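Local coordinates for protein putative glycoside hydrolase (Bacteroides ovatus, PDB 4ONZ) that is a putative glycoside hydrolase of the beta-fructosidase clan, whose chain is rich in beta strands, mostly antiparallel, consistent with a beta-propeller-like fold, at residues 27-41 / 93-107. Residues are numbered along the deposited sequence; the frame is centred on the assembly and turned at random.
Sequences VISPQPTEFYCPMRK and IEMKRLDNPVLFPAE
The backbone O of Ser29 is gripped end-on by the guanidinium of Arg97. Arg97 NH2 lies 2.9 Å from Ser29 O, and Arg97 NH1 3.0 Å. Both bonds are bent, the one from NH1 to 138°, because two nitrogens share one acceptor. The Arg97 chain bends at chi3 (65°) to bring its guanidinium to this oxygen. The oxygen lies near the guanidinium plane, so both faces of the group are left for packing. Ile28 CG2 sits centrally over one face, 3.6 Å from Arg97 CZ. On the opposite face the amide of Gln31 stacks almost parallel, its plane 18° from that of the guanidinium. Gln31 NE2 and Arg97 NH1 are both donors and form no bond. Outside the two segments, Glu47 pairs with Arg97 NH2 and accepts from Thr33 OG1, while Tyr67 OH meets Arg97 NE. One water joins Arg97 NH1 to Val27 O, and a second links Val27 O to Ile93 O.

Further along, the contact turns apolar. Pro101 CD lies over one face of the Phe35 ring, 3.6 Å from its centroid, in a CH-pi contact. Phe35 also turns an edge to the face of Phe104, a T-shaped pair with centroids 5.3 Å apart. Pro38 CG reaches Phe104 CE1 at 3.9 Å, and the selenium of Met39, a selenomethionine, touches Pro105 CB. At the far end Lys41 NZ bonds to Pro38 O and Met39 O, with a long salt bridge to Glu107 OE2.

Strand 96-97 is outermost in a four-stranded antiparallel sheet, consistent with one propeller blade, and 27-41 runs along that edge and the loop after it. Arginine and water bonds hold one end and ring packing the middle; the long Lys41-Glu107 pair probably adds little.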
loop_
_atom_site.group_PDB
_atom_site.type_symbol
_atom_site.label_atom_id
_atom_site.label_comp_id
_atom_site.label_asym_id
_atom_site.label_seq_id
_atom_site.Cartn_x
_atom_site.Cartn_y
_atom_site.Cartn_z
ATOM N N VAL A 27 -4.026 -12.839 10.264
ATOM C CA VAL A 27 -3.904 -12.083 11.517
ATOM C C VAL A 27 -5.068 -11.102 11.769
ATOM O O VAL A 27 -5.290 -10.704 12.905
ATOM C CB VAL A 27 -2.534 -11.365 11.646
ATOM C CG1 VAL A 27 -1.411 -12.391 11.748
ATOM C CG2 VAL A 27 -2.271 -10.403 10.501
ATOM N N ILE A 28 -5.792 -10.706 10.718
ATOM C CA ILE A 28 -6.965 -9.828 10.844
ATOM C C ILE A 28 -8.063 -10.361 9.924
ATOM O O ILE A 28 -7.857 -10.503 8.724
ATOM C CB ILE A 28 -6.677 -8.350 10.465
ATOM C CG1 ILE A 28 -5.498 -7.785 11.265
ATOM C CG2 ILE A 28 -7.915 -7.483 10.695
ATOM C CD1 ILE A 28 -5.100 -6.381 10.862
ATOM N N SER A 29 -9.224 -10.642 10.508
ATOM C CA SER A 29 -10.381 -11.174 9.789
ATOM C C SER A 29 -11.619 -10.327 10.097
ATOM O O SER A 29 -11.646 -9.619 11.104
ATOM C CB SER A 29 -10.631 -12.625 10.209
ATOM O OG SER A 29 -9.543 -13.457 9.832
ATOM N N PRO A 30 -12.640 -10.394 9.227
ATOM C CA PRO A 30 -13.850 -9.603 9.449
ATOM C C PRO A 30 -14.621 -9.984 10.714
ATOM O O PRO A 30 -14.522 -11.122 11.196
ATOM C CB PRO A 30 -14.690 -9.836 8.171
ATOM C CG PRO A 30 -14.033 -10.956 7.440
ATOM C CD PRO A 30 -12.603 -10.987 7.878
ATOM N N GLN A 31 -15.362 -9.009 11.233
ATOM C CA GLN A 31 -16.156 -9.134 12.451
ATOM C C GLN A 31 -17.405 -8.272 12.299
ATOM O O GLN A 31 -17.382 -7.305 11.546
ATOM C CB GLN A 31 -15.381 -8.577 13.640
ATOM C CG GLN A 31 -14.060 -9.248 13.948
ATOM C CD GLN A 31 -13.344 -8.581 15.105
ATOM O OE1 GLN A 31 -13.605 -7.423 15.437
ATOM N NE2 GLN A 31 -12.432 -9.307 15.722
ATOM N N PRO A 32 -18.474 -8.570 13.060
ATOM C CA PRO A 32 -19.699 -7.769 12.955
ATOM C C PRO A 32 -19.698 -6.496 13.827
ATOM O O PRO A 32 -20.761 -5.948 14.111
ATOM C CB PRO A 32 -20.787 -8.757 13.407
ATOM C CG PRO A 32 -20.094 -9.663 14.371
ATOM C CD PRO A 32 -18.625 -9.679 14.027
ATOM N N THR A 33 -18.518 -6.031 14.232
ATOM C CA THR A 33 -18.361 -4.833 15.067
ATOM C C THR A 33 -19.048 -3.611 14.461
ATOM O O THR A 33 -18.903 -3.348 13.271
ATOM C CB THR A 33 -16.868 -4.483 15.216
ATOM O OG1 THR A 33 -16.118 -5.679 15.442
ATOM C CG2 THR A 33 -16.645 -3.490 16.362
ATOM N N GLU A 34 -19.763 -2.852 15.287
ATOM C CA GLU A 34 -20.494 -1.663 14.834
ATOM C C GLU A 34 -19.852 -0.346 15.239
ATOM O O GLU A 34 -19.040 -0.295 16.162
ATOM C CB GLU A 34 -21.913 -1.679 15.412
ATOM C CG GLU A 34 -22.786 -2.791 14.870
ATOM C CD GLU A 34 -24.100 -2.933 15.610
ATOM O OE1 GLU A 34 -24.321 -2.231 16.627
ATOM O OE2 GLU A 34 -24.916 -3.766 15.165
ATOM N N PHE A 35 -20.190 0.708 14.492
ATOM C CA PHE A 35 -19.828 2.081 14.848
ATOM C C PHE A 35 -20.921 2.971 14.267
ATOM O O PHE A 35 -21.620 2.572 13.328
ATOM C CB PHE A 35 -18.414 2.485 14.378
ATOM C CG PHE A 35 -18.364 3.277 13.085
ATOM C CD1 PHE A 35 -18.718 2.706 11.874
ATOM C CD2 PHE A 35 -17.886 4.590 13.090
ATOM C CE1 PHE A 35 -18.634 3.438 10.698
ATOM C CE2 PHE A 35 -17.797 5.327 11.917
ATOM C CZ PHE A 35 -18.175 4.750 10.721
ATOM N N TYR A 36 -21.093 4.157 14.841
ATOM C CA TYR A 36 -22.120 5.074 14.360
ATOM C C TYR A 36 -21.527 5.866 13.198
ATOM O O TYR A 36 -20.625 6.678 13.395
ATOM C CB TYR A 36 -22.625 6.008 15.458
ATOM C CG TYR A 36 -23.783 6.850 14.982
ATOM C CD1 TYR A 36 -25.083 6.352 14.995
ATOM C CD2 TYR A 36 -23.571 8.129 14.470
ATOM C CE1 TYR A 36 -26.143 7.115 14.531
ATOM C CE2 TYR A 36 -24.624 8.899 14.005
ATOM C CZ TYR A 36 -25.902 8.392 14.036
ATOM O OH TYR A 36 -26.930 9.172 13.567
ATOM N N CYS A 37 -22.047 5.617 12.000
ATOM C CA CYS A 37 -21.565 6.258 10.779
ATOM C C CYS A 37 -22.177 7.639 10.626
ATOM O O CYS A 37 -23.397 7.763 10.583
ATOM C CB CYS A 37 -21.896 5.413 9.542
ATOM S SG CYS A 37 -21.347 6.139 7.962
ATOM N N PRO A 38 -21.333 8.677 10.510
ATOM C CA PRO A 38 -21.848 10.045 10.355
ATOM C C PRO A 38 -22.459 10.302 8.970
ATOM O O PRO A 38 -23.232 11.247 8.810
ATOM C CB PRO A 38 -20.611 10.927 10.586
ATOM C CG PRO A 38 -19.440 10.050 10.328
ATOM C CD PRO A 38 -19.859 8.625 10.544
HETATM N N MSE A 39 -22.106 9.482 7.981
HETATM C CA MSE A 39 -22.654 9.612 6.628
HETATM C C MSE A 39 -24.024 8.965 6.605
HETATM O O MSE A 39 -25.026 9.632 6.324
HETATM C CB MSE A 39 -21.701 8.984 5.601
HETATM C CG MSE A 39 -22.304 9.027 4.200
HETATM SE SE MSE A 39 -21.042 8.242 2.923
HETATM C CE MSE A 39 -21.308 6.359 3.398
ATOM N N ARG A 40 -24.077 7.672 6.935
ATOM C CA ARG A 40 -25.333 6.901 6.934
ATOM C C ARG A 40 -26.240 7.274 8.108
ATOM O O ARG A 40 -27.413 6.925 8.105
ATOM C CB ARG A 40 -25.070 5.393 7.041
ATOM C CG ARG A 40 -24.195 4.758 5.968
ATOM C CD ARG A 40 -24.845 4.668 4.596
ATOM N NE ARG A 40 -23.979 3.905 3.681
ATOM C CZ ARG A 40 -24.095 3.860 2.351
ATOM N NH1 ARG A 40 -25.037 4.548 1.717
ATOM N NH2 ARG A 40 -23.234 3.135 1.639
ATOM N N LYS A 41 -25.667 7.902 9.132
ATOM C CA LYS A 41 -26.409 8.349 10.305
ATOM C C LYS A 41 -27.144 7.177 10.942
ATOM O O LYS A 41 -28.341 7.248 11.212
ATOM C CB LYS A 41 -27.349 9.506 9.916
ATOM C CG LYS A 41 -26.564 10.715 9.421
ATOM C CD LYS A 41 -27.391 11.677 8.585
ATOM C CE LYS A 41 -26.555 12.871 8.124
ATOM N NZ LYS A 41 -25.371 12.483 7.303
ATOM N N ILE A 93 2.292 -10.178 15.166
ATOM C CA ILE A 93 1.393 -11.320 14.961
ATOM C C ILE A 93 0.048 -11.111 15.660
ATOM O O ILE A 93 -0.995 -11.142 15.017
ATOM C CB ILE A 93 2.045 -12.620 15.491
ATOM C CG1 ILE A 93 3.459 -12.779 14.926
ATOM C CG2 ILE A 93 1.186 -13.834 15.167
ATOM C CD1 ILE A 93 3.538 -12.799 13.417
ATOM N N GLU A 94 0.080 -10.935 16.979
ATOM C CA GLU A 94 -1.146 -10.697 17.735
ATOM C C GLU A 94 -1.608 -9.258 17.493
ATOM O O GLU A 94 -0.806 -8.332 17.480
ATOM C CB GLU A 94 -0.940 -10.978 19.224
ATOM C CG GLU A 94 -0.513 -12.410 19.515
ATOM C CD GLU A 94 -1.494 -13.440 18.976
ATOM O OE1 GLU A 94 -2.713 -13.175 18.986
ATOM O OE2 GLU A 94 -1.041 -14.527 18.560
HETATM N N MSE A 95 -2.911 -9.090 17.271
HETATM C CA MSE A 95 -3.485 -7.784 16.961
HETATM C C MSE A 95 -4.536 -7.359 17.950
HETATM O O MSE A 95 -5.428 -8.134 18.284
HETATM C CB MSE A 95 -4.161 -7.867 15.594
HETATM C CG MSE A 95 -3.230 -8.233 14.437
HETATM SE SE MSE A 95 -2.073 -6.728 13.938
HETATM C CE MSE A 95 -0.491 -7.718 13.343
ATOM N N LYS A 96 -4.426 -6.125 18.436
ATOM C CA LYS A 96 -5.421 -5.529 19.327
ATOM C C LYS A 96 -6.097 -4.454 18.480
ATOM O O LYS A 96 -5.455 -3.469 18.101
ATOM C CB LYS A 96 -4.744 -4.936 20.561
ATOM C CG LYS A 96 -5.676 -4.266 21.563
ATOM C CD LYS A 96 -4.881 -3.714 22.742
ATOM C CE LYS A 96 -5.717 -2.808 23.633
ATOM N NZ LYS A 96 -6.934 -3.482 24.162
ATOM N N ARG A 97 -7.381 -4.647 18.183
ATOM C CA ARG A 97 -8.126 -3.750 17.300
ATOM C C ARG A 97 -9.088 -2.806 18.020
ATOM O O ARG A 97 -9.592 -3.124 19.084
ATOM C CB ARG A 97 -8.901 -4.601 16.290
ATOM C CG ARG A 97 -7.982 -5.423 15.399
ATOM C CD ARG A 97 -8.645 -6.671 14.845
ATOM N NE ARG A 97 -9.755 -6.413 13.934
ATOM C CZ ARG A 97 -10.423 -7.380 13.302
ATOM N NH1 ARG A 97 -10.091 -8.665 13.474
ATOM N NH2 ARG A 97 -11.408 -7.074 12.475
ATOM N N LEU A 98 -9.321 -1.637 17.424
ATOM C CA LEU A 98 -10.272 -0.663 17.954
ATOM C C LEU A 98 -11.640 -0.975 17.367
ATOM O O LEU A 98 -11.749 -1.406 16.209
ATOM C CB LEU A 98 -9.883 0.767 17.569
ATOM C CG LEU A 98 -8.541 1.312 18.059
ATOM C CD1 LEU A 98 -8.318 2.718 17.518
ATOM C CD2 LEU A 98 -8.454 1.290 19.580
ATOM N N ASP A 99 -12.680 -0.745 18.162
ATOM C CA ASP A 99 -14.057 -0.983 17.720
ATOM C C ASP A 99 -14.546 0.016 16.674
ATOM O O ASP A 99 -15.510 -0.268 15.965
ATOM C CB ASP A 99 -15.021 -0.960 18.907
ATOM C CG ASP A 99 -14.906 -2.197 19.780
ATOM O OD1 ASP A 99 -14.219 -3.171 19.389
ATOM O OD2 ASP A 99 -15.531 -2.193 20.856
ATOM N N ASN A 100 -13.916 1.185 16.601
ATOM C CA ASN A 100 -14.277 2.186 15.603
ATOM C C ASN A 100 -13.189 2.332 14.554
ATOM O O ASN A 100 -12.007 2.254 14.881
ATOM C CB ASN A 100 -14.505 3.549 16.253
ATOM C CG ASN A 100 -15.721 3.577 17.166
ATOM O OD1 ASN A 100 -16.331 2.547 17.462
ATOM N ND2 ASN A 100 -16.066 4.768 17.630
ATOM N N PRO A 101 -13.580 2.591 13.291
ATOM C CA PRO A 101 -12.568 2.791 12.256
ATOM C C PRO A 101 -11.891 4.125 12.485
ATOM O O PRO A 101 -12.449 4.981 13.180
ATOM C CB PRO A 101 -13.389 2.811 10.969
ATOM C CG PRO A 101 -14.700 3.376 11.392
ATOM C CD PRO A 101 -14.940 2.788 12.763
ATOM N N VAL A 102 -10.713 4.313 11.904
ATOM C CA VAL A 102 -9.960 5.557 12.112
ATOM C C VAL A 102 -9.923 6.504 10.916
ATOM O O VAL A 102 -9.440 7.628 11.049
ATOM C CB VAL A 102 -8.523 5.277 12.619
ATOM C CG1 VAL A 102 -8.580 4.580 13.972
ATOM C CG2 VAL A 102 -7.732 4.449 11.612
ATOM N N LEU A 103 -10.389 6.054 9.747
ATOM C CA LEU A 103 -10.503 6.920 8.564
ATOM C C LEU A 103 -11.737 6.440 7.824
ATOM O O LEU A 103 -11.843 5.263 7.471
ATOM C CB LEU A 103 -9.273 6.874 7.648
ATOM C CG LEU A 103 -9.312 7.856 6.463
ATOM C CD1 LEU A 103 -9.318 9.295 6.932
ATOM C CD2 LEU A 103 -8.139 7.653 5.523
ATOM N N PHE A 104 -12.666 7.356 7.605
ATOM C CA PHE A 104 -13.948 7.027 7.013
ATOM C C PHE A 104 -14.625 8.260 6.448
ATOM O O PHE A 104 -14.249 9.381 6.795
ATOM C CB PHE A 104 -14.825 6.398 8.103
ATOM C CG PHE A 104 -14.824 7.165 9.409
ATOM C CD1 PHE A 104 -15.738 8.195 9.639
ATOM C CD2 PHE A 104 -13.920 6.848 10.417
ATOM C CE1 PHE A 104 -15.738 8.902 10.836
ATOM C CE2 PHE A 104 -13.918 7.550 11.623
ATOM C CZ PHE A 104 -14.828 8.578 11.832
ATOM N N PRO A 105 -15.622 8.066 5.565
ATOM C CA PRO A 105 -16.339 9.247 5.101
ATOM C C PRO A 105 -17.049 9.885 6.298
ATOM O O PRO A 105 -17.633 9.173 7.110
ATOM C CB PRO A 105 -17.328 8.716 4.055
ATOM C CG PRO A 105 -17.192 7.246 4.030
ATOM C CD PRO A 105 -16.017 6.833 4.864
ATOM N N ALA A 106 -16.946 11.207 6.416
ATOM C CA ALA A 106 -17.489 11.925 7.562
ATOM C C ALA A 106 -18.096 13.271 7.179
ATOM O O ALA A 106 -18.163 13.623 6.003
ATOM C CB ALA A 106 -16.382 12.114 8.600
ATOM N N GLU A 107 -18.586 13.995 8.186
ATOM C CA GLU A 107 -19.167 15.313 7.981
ATOM C C GLU A 107 -18.027 16.318 7.950
ATOM O O GLU A 107 -17.764 17.020 8.923
ATOM C CB GLU A 107 -20.201 15.625 9.069
ATOM C CG GLU A 107 -21.451 14.769 8.896
ATOM C CD GLU A 107 -22.568 15.102 9.870
ATOM O OE1 GLU A 107 -22.281 15.415 11.045
ATOM O OE2 GLU A 107 -23.748 15.029 9.460
HETATM O O HOH W 1 -7.462 -9.669 14.633
HETATM O O HOH W 2 -3.658 -11.988 14.905
#